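Local coordinates for extracellular solute-binding protein, family 1 (PDB 6G7N) that binds ferric iron and, as a FutA/IdiA-type solute-binding protein, probably delivers it to an ABC transporter for uptake, at residues 86-100 against 288-300. Sequence-based numbering, arbitrary orientation.
Sequences ANLRSPEKLWFGFSK and SFKNDSTNVSVYG
N295 ND2 donates to the carbonyl O of R89 at 3.0 Å; with CG anti to the backbone N (chi1 -174°), the amide is turned so that this acceptor lies nearly in its plane. At the other end OD1 accepts S297 N (2.9 Å), a capping bond ahead of helix 297-301, and on the opposite face S297 OG (2.7 Å), while CD of P91 packs against the same oxygen. Cutting this side chain back to an alanine is likely to leave R89 O without its ND2 donor and S297 N and OG without their acceptor. Next door, V296 N bonds N87 O at 3.0 Å. In this periplasmic-binding-protein fold the contact joins the loop before strand 96-108, and K100 on the strand, to the loop 288-296 that runs into helix 297-301. V296 sends CG1 to CD2 of L88 and CG2 to the edge of the W95 ring, 3.9 Å from CZ3; S90 CB lies over one face of that indole, and Q67 holds its NE1. Farther along, K100, bent at chi3 (71°), brings NZ to N291 OD1 at 2.8 Å, tilted from the carbonyl plane. One water links that oxygen to N87 ND2; a second joins ND2 to D292 O and T294 O.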
loop_
_atom_site.group_PDB
_atom_site.type_symbol
_atom_site.label_atom_id
_atom_site.label_comp_id
_atom_site.label_asym_id
_atom_site.label_seq_id
_atom_site.Cartn_x
_atom_site.Cartn_y
_atom_site.Cartn_z
ATOM N N ALA A 86 -15.665 3.289 1.490
ATOM C CA ALA A 86 -15.973 1.948 1.966
ATOM C C ALA A 86 -14.972 0.897 1.516
ATOM O O ALA A 86 -14.679 -0.038 2.253
ATOM C CB ALA A 86 -17.369 1.547 1.527
ATOM N N ASN A 87 -14.450 1.042 0.300
ATOM C CA ASN A 87 -13.493 0.075 -0.234
ATOM C C ASN A 87 -12.155 0.081 0.485
ATOM O O ASN A 87 -11.376 -0.855 0.310
ATOM C CB ASN A 87 -13.307 0.262 -1.744
ATOM C CG ASN A 87 -12.813 1.642 -2.118
ATOM O OD1 ASN A 87 -13.515 2.635 -1.856
ATOM N ND2 ASN A 87 -11.615 1.738 -2.697
ATOM N N LEU A 88 -11.855 1.144 1.243
ATOM C CA LEU A 88 -10.590 1.326 1.912
ATOM C C LEU A 88 -10.680 1.078 3.422
ATOM O O LEU A 88 -9.753 1.444 4.156
ATOM C CB LEU A 88 -10.020 2.720 1.626
ATOM C CG LEU A 88 -9.850 3.067 0.144
ATOM C CD1 LEU A 88 -9.252 4.456 -0.008
ATOM C CD2 LEU A 88 -8.992 2.047 -0.597
ATOM N N ARG A 89 -11.758 0.442 3.883
ATOM C CA ARG A 89 -11.870 0.079 5.302
ATOM C C ARG A 89 -12.438 -1.333 5.417
ATOM O O ARG A 89 -13.148 -1.849 4.550
ATOM C CB ARG A 89 -12.705 1.108 6.088
ATOM C CG ARG A 89 -13.989 1.568 5.420
ATOM C CD ARG A 89 -14.786 2.547 6.306
ATOM N NE ARG A 89 -15.822 3.284 5.570
ATOM C CZ ARG A 89 -17.035 2.817 5.284
ATOM N NH1 ARG A 89 -17.889 3.621 4.633
ATOM N NH2 ARG A 89 -17.406 1.582 5.611
ATOM N N SER A 90 -12.100 -1.981 6.540
ATOM C CA SER A 90 -12.562 -3.342 6.802
ATOM C C SER A 90 -14.089 -3.391 6.804
ATOM O O SER A 90 -14.708 -2.630 7.564
ATOM C CB SER A 90 -12.132 -3.717 8.215
ATOM O OG SER A 90 -12.714 -4.924 8.664
ATOM N N PRO A 91 -14.706 -4.360 6.121
ATOM C CA PRO A 91 -16.163 -4.538 6.248
ATOM C C PRO A 91 -16.630 -4.786 7.676
ATOM O O PRO A 91 -17.782 -4.472 7.999
ATOM C CB PRO A 91 -16.449 -5.744 5.345
ATOM C CG PRO A 91 -15.381 -5.632 4.298
ATOM C CD PRO A 91 -14.156 -5.227 5.060
ATOM N N GLU A 92 -15.742 -5.311 8.514
ATOM C CA GLU A 92 -16.056 -5.612 9.926
ATOM C C GLU A 92 -15.610 -4.498 10.866
ATOM O O GLU A 92 -15.683 -4.656 12.097
ATOM C CB GLU A 92 -15.398 -6.932 10.341
ATOM C CG GLU A 92 -15.915 -8.163 9.595
ATOM C CD GLU A 92 -15.142 -9.420 9.950
ATOM O OE1 GLU A 92 -15.422 -10.014 11.015
ATOM O OE2 GLU A 92 -14.236 -9.816 9.177
ATOM N N LYS A 93 -15.104 -3.390 10.327
ATOM C CA LYS A 93 -14.766 -2.209 11.125
ATOM C C LYS A 93 -13.583 -2.425 12.048
ATOM O O LYS A 93 -13.413 -1.727 13.046
ATOM C CB LYS A 93 -15.965 -1.628 11.870
ATOM C CG LYS A 93 -17.209 -1.442 11.014
ATOM C CD LYS A 93 -17.041 -0.413 9.890
ATOM C CE LYS A 93 -18.325 -0.205 9.076
ATOM N NZ LYS A 93 -18.676 -1.403 8.279
ATOM N N LEU A 94 -12.713 -3.351 11.671
ATOM C CA LEU A 94 -11.527 -3.678 12.458
ATOM C C LEU A 94 -10.316 -2.799 12.161
ATOM O O LEU A 94 -9.426 -2.664 13.002
ATOM C CB LEU A 94 -11.176 -5.153 12.298
ATOM C CG LEU A 94 -12.197 -6.110 12.911
ATOM C CD1 LEU A 94 -11.966 -7.506 12.381
ATOM C CD2 LEU A 94 -12.123 -6.089 14.438
ATOM N N TRP A 95 -10.274 -2.214 10.962
ATOM C CA TRP A 95 -9.170 -1.381 10.550
ATOM C C TRP A 95 -9.656 -0.504 9.406
ATOM O O TRP A 95 -10.686 -0.766 8.786
ATOM C CB TRP A 95 -7.913 -2.206 10.163
ATOM C CG TRP A 95 -8.176 -3.359 9.259
ATOM C CD1 TRP A 95 -8.278 -4.666 9.666
ATOM C CD2 TRP A 95 -8.393 -3.359 7.838
ATOM N NE1 TRP A 95 -8.554 -5.481 8.589
ATOM C CE2 TRP A 95 -8.652 -4.695 7.467
ATOM C CE3 TRP A 95 -8.441 -2.347 6.847
ATOM C CZ2 TRP A 95 -8.956 -5.047 6.165
ATOM C CZ3 TRP A 95 -8.755 -2.705 5.567
ATOM C CH2 TRP A 95 -9.002 -4.032 5.224
ATOM N N PHE A 96 -8.851 0.511 9.137
ATOM C CA PHE A 96 -9.249 1.632 8.274
ATOM C C PHE A 96 -8.031 2.148 7.540
ATOM O O PHE A 96 -6.966 2.296 8.130
ATOM C CB PHE A 96 -9.814 2.781 9.152
ATOM C CG PHE A 96 -10.984 2.368 10.009
ATOM C CD1 PHE A 96 -10.762 1.762 11.254
ATOM C CD2 PHE A 96 -12.296 2.482 9.562
ATOM C CE1 PHE A 96 -11.817 1.309 12.025
ATOM C CE2 PHE A 96 -13.349 2.006 10.340
ATOM C CZ PHE A 96 -13.097 1.427 11.553
ATOM N N GLY A 97 -8.212 2.508 6.265
ATOM C CA GLY A 97 -7.165 3.202 5.537
ATOM C C GLY A 97 -7.132 4.697 5.803
ATOM O O GLY A 97 -8.166 5.328 5.850
ATOM N N PHE A 98 -5.902 5.217 5.907
ATOM C CA PHE A 98 -5.676 6.642 6.119
ATOM C C PHE A 98 -4.856 7.310 5.027
ATOM O O PHE A 98 -4.948 8.524 4.870
ATOM C CB PHE A 98 -5.080 6.914 7.493
ATOM C CG PHE A 98 -6.009 6.483 8.608
ATOM C CD1 PHE A 98 -7.104 7.249 8.957
ATOM C CD2 PHE A 98 -5.824 5.293 9.276
ATOM C CE1 PHE A 98 -7.984 6.827 9.937
ATOM C CE2 PHE A 98 -6.719 4.850 10.239
ATOM C CZ PHE A 98 -7.789 5.626 10.580
ATOM N N SER A 99 -4.082 6.544 4.244
ATOM C CA SER A 99 -3.521 7.041 2.976
ATOM C C SER A 99 -3.566 5.885 1.986
ATOM O O SER A 99 -3.720 4.728 2.382
ATOM C CB SER A 99 -2.135 7.684 3.108
ATOM O OG SER A 99 -1.151 6.752 3.453
ATOM N N LYS A 100 -3.418 6.223 0.713
ATOM C CA LYS A 100 -3.607 5.298 -0.383
ATOM C C LYS A 100 -2.402 5.310 -1.310
ATOM O O LYS A 100 -1.838 6.358 -1.622
ATOM C CB LYS A 100 -4.887 5.752 -1.184
ATOM C CG LYS A 100 -5.250 5.085 -2.462
ATOM C CD LYS A 100 -6.566 5.708 -2.906
ATOM C CE LYS A 100 -6.576 7.149 -3.412
ATOM N NZ LYS A 100 -7.878 7.459 -4.056
ATOM N N SER A 288 -5.247 12.349 -12.197
ATOM C CA SER A 288 -6.157 11.477 -11.472
ATOM C C SER A 288 -6.382 10.199 -12.279
ATOM O O SER A 288 -6.047 10.084 -13.467
ATOM C CB SER A 288 -7.475 12.166 -11.195
ATOM O OG SER A 288 -8.055 12.551 -12.407
ATOM N N PHE A 289 -6.928 9.202 -11.604
ATOM C CA PHE A 289 -7.113 7.905 -12.214
ATOM C C PHE A 289 -8.239 7.163 -11.515
ATOM O O PHE A 289 -8.493 7.341 -10.312
ATOM C CB PHE A 289 -5.815 7.055 -12.190
ATOM C CG PHE A 289 -5.267 6.787 -10.825
ATOM C CD1 PHE A 289 -4.452 7.709 -10.209
ATOM C CD2 PHE A 289 -5.559 5.596 -10.151
ATOM C CE1 PHE A 289 -3.947 7.473 -8.956
ATOM C CE2 PHE A 289 -5.036 5.342 -8.902
ATOM C CZ PHE A 289 -4.218 6.285 -8.300
ATOM N N LYS A 290 -8.915 6.320 -12.283
ATOM C CA LYS A 290 -9.982 5.486 -11.757
ATOM C C LYS A 290 -9.418 4.419 -10.829
ATOM O O LYS A 290 -8.507 3.688 -11.195
ATOM C CB LYS A 290 -10.718 4.780 -12.888
ATOM C CG LYS A 290 -11.899 3.977 -12.425
ATOM C CD LYS A 290 -12.595 3.281 -13.572
ATOM C CE LYS A 290 -13.765 2.472 -13.055
ATOM N NZ LYS A 290 -14.577 1.949 -14.171
ATOM N N ASN A 291 -9.971 4.373 -9.620
ATOM C CA ASN A 291 -9.622 3.377 -8.620
ATOM C C ASN A 291 -10.607 2.194 -8.725
ATOM O O ASN A 291 -11.815 2.410 -8.770
ATOM C CB ASN A 291 -9.808 3.917 -7.187
ATOM C CG ASN A 291 -8.851 5.030 -6.754
ATOM O OD1 ASN A 291 -8.624 5.157 -5.545
ATOM N ND2 ASN A 291 -8.326 5.865 -7.665
ATOM N N ASP A 292 -10.093 0.966 -8.659
ATOM C CA ASP A 292 -10.972 -0.194 -8.488
ATOM C C ASP A 292 -11.780 -0.047 -7.187
ATOM O O ASP A 292 -11.249 0.428 -6.184
ATOM C CB ASP A 292 -10.068 -1.434 -8.523
ATOM C CG ASP A 292 -10.793 -2.762 -8.657
ATOM O OD1 ASP A 292 -11.944 -2.925 -8.191
ATOM O OD2 ASP A 292 -10.164 -3.674 -9.238
ATOM N N SER A 293 -13.063 -0.405 -7.202
ATOM C CA SER A 293 -13.913 -0.349 -5.994
ATOM C C SER A 293 -13.843 -1.604 -5.134
ATOM O O SER A 293 -14.525 -1.659 -4.127
ATOM C CB SER A 293 -15.335 -0.017 -6.361
ATOM O OG SER A 293 -15.863 -1.051 -7.151
ATOM N N THR A 294 -13.028 -2.583 -5.501
ATOM C CA THR A 294 -12.885 -3.792 -4.685
ATOM C C THR A 294 -12.501 -3.446 -3.247
ATOM O O THR A 294 -11.639 -2.605 -3.006
ATOM C CB THR A 294 -11.794 -4.688 -5.300
ATOM O OG1 THR A 294 -12.213 -5.107 -6.604
ATOM C CG2 THR A 294 -11.502 -5.948 -4.469
ATOM N N ASN A 295 -13.145 -4.102 -2.270
ATOM C CA ASN A 295 -12.759 -3.863 -0.900
ATOM C C ASN A 295 -11.380 -4.471 -0.654
ATOM O O ASN A 295 -11.142 -5.654 -0.926
ATOM C CB ASN A 295 -13.809 -4.436 0.065
ATOM C CG ASN A 295 -13.484 -4.050 1.480
ATOM O OD1 ASN A 295 -12.606 -4.657 2.122
ATOM N ND2 ASN A 295 -14.137 -3.017 1.975
ATOM N N VAL A 296 -10.473 -3.668 -0.083
ATOM C CA VAL A 296 -9.078 -4.094 0.049
ATOM C C VAL A 296 -8.909 -5.271 1.019
ATOM O O VAL A 296 -7.872 -5.928 0.977
ATOM C CB VAL A 296 -8.150 -2.916 0.410
ATOM C CG1 VAL A 296 -8.167 -1.859 -0.698
ATOM C CG2 VAL A 296 -8.503 -2.292 1.739
ATOM N N SER A 297 -9.912 -5.559 1.859
ATOM C CA SER A 297 -9.842 -6.780 2.686
ATOM C C SER A 297 -9.696 -8.052 1.859
ATOM O O SER A 297 -9.149 -9.024 2.357
ATOM C CB SER A 297 -11.043 -6.916 3.606
ATOM O OG SER A 297 -12.237 -7.166 2.907
ATOM N N VAL A 298 -10.189 -8.046 0.617
ATOM C CA VAL A 298 -10.027 -9.203 -0.283
ATOM C C VAL A 298 -8.565 -9.600 -0.403
ATOM O O VAL A 298 -8.232 -10.780 -0.578
ATOM C CB VAL A 298 -10.618 -8.851 -1.685
ATOM C CG1 VAL A 298 -10.186 -9.837 -2.743
ATOM C CG2 VAL A 298 -12.134 -8.772 -1.583
ATOM N N TYR A 299 -7.680 -8.596 -0.363
ATOM C CA TYR A 299 -6.231 -8.834 -0.544
ATOM C C TYR A 299 -5.691 -9.708 0.534
ATOM O O TYR A 299 -4.809 -10.546 0.328
ATOM C CB TYR A 299 -5.386 -7.562 -0.463
ATOM C CG TYR A 299 -5.770 -6.460 -1.388
ATOM C CD1 TYR A 299 -6.616 -6.684 -2.462
ATOM C CD2 TYR A 299 -5.317 -5.169 -1.157
ATOM C CE1 TYR A 299 -7.033 -5.639 -3.273
ATOM C CE2 TYR A 299 -5.699 -4.133 -1.988
ATOM C CZ TYR A 299 -6.560 -4.377 -3.044
ATOM O OH TYR A 299 -6.976 -3.357 -3.858
ATOM N N GLY A 300 -6.184 -9.494 1.744
ATOM C CA GLY A 300 -5.832 -10.357 2.880
ATOM C C GLY A 300 -6.519 -11.698 2.840
ATOM O O GLY A 300 -5.891 -12.744 3.054
HETATM O O HOH W 1 -10.147 -0.530 -3.889
HETATM O O HOH W 2 -10.483 4.439 -3.504
HETATM O O HOH W 3 -6.400 7.998 -6.791
#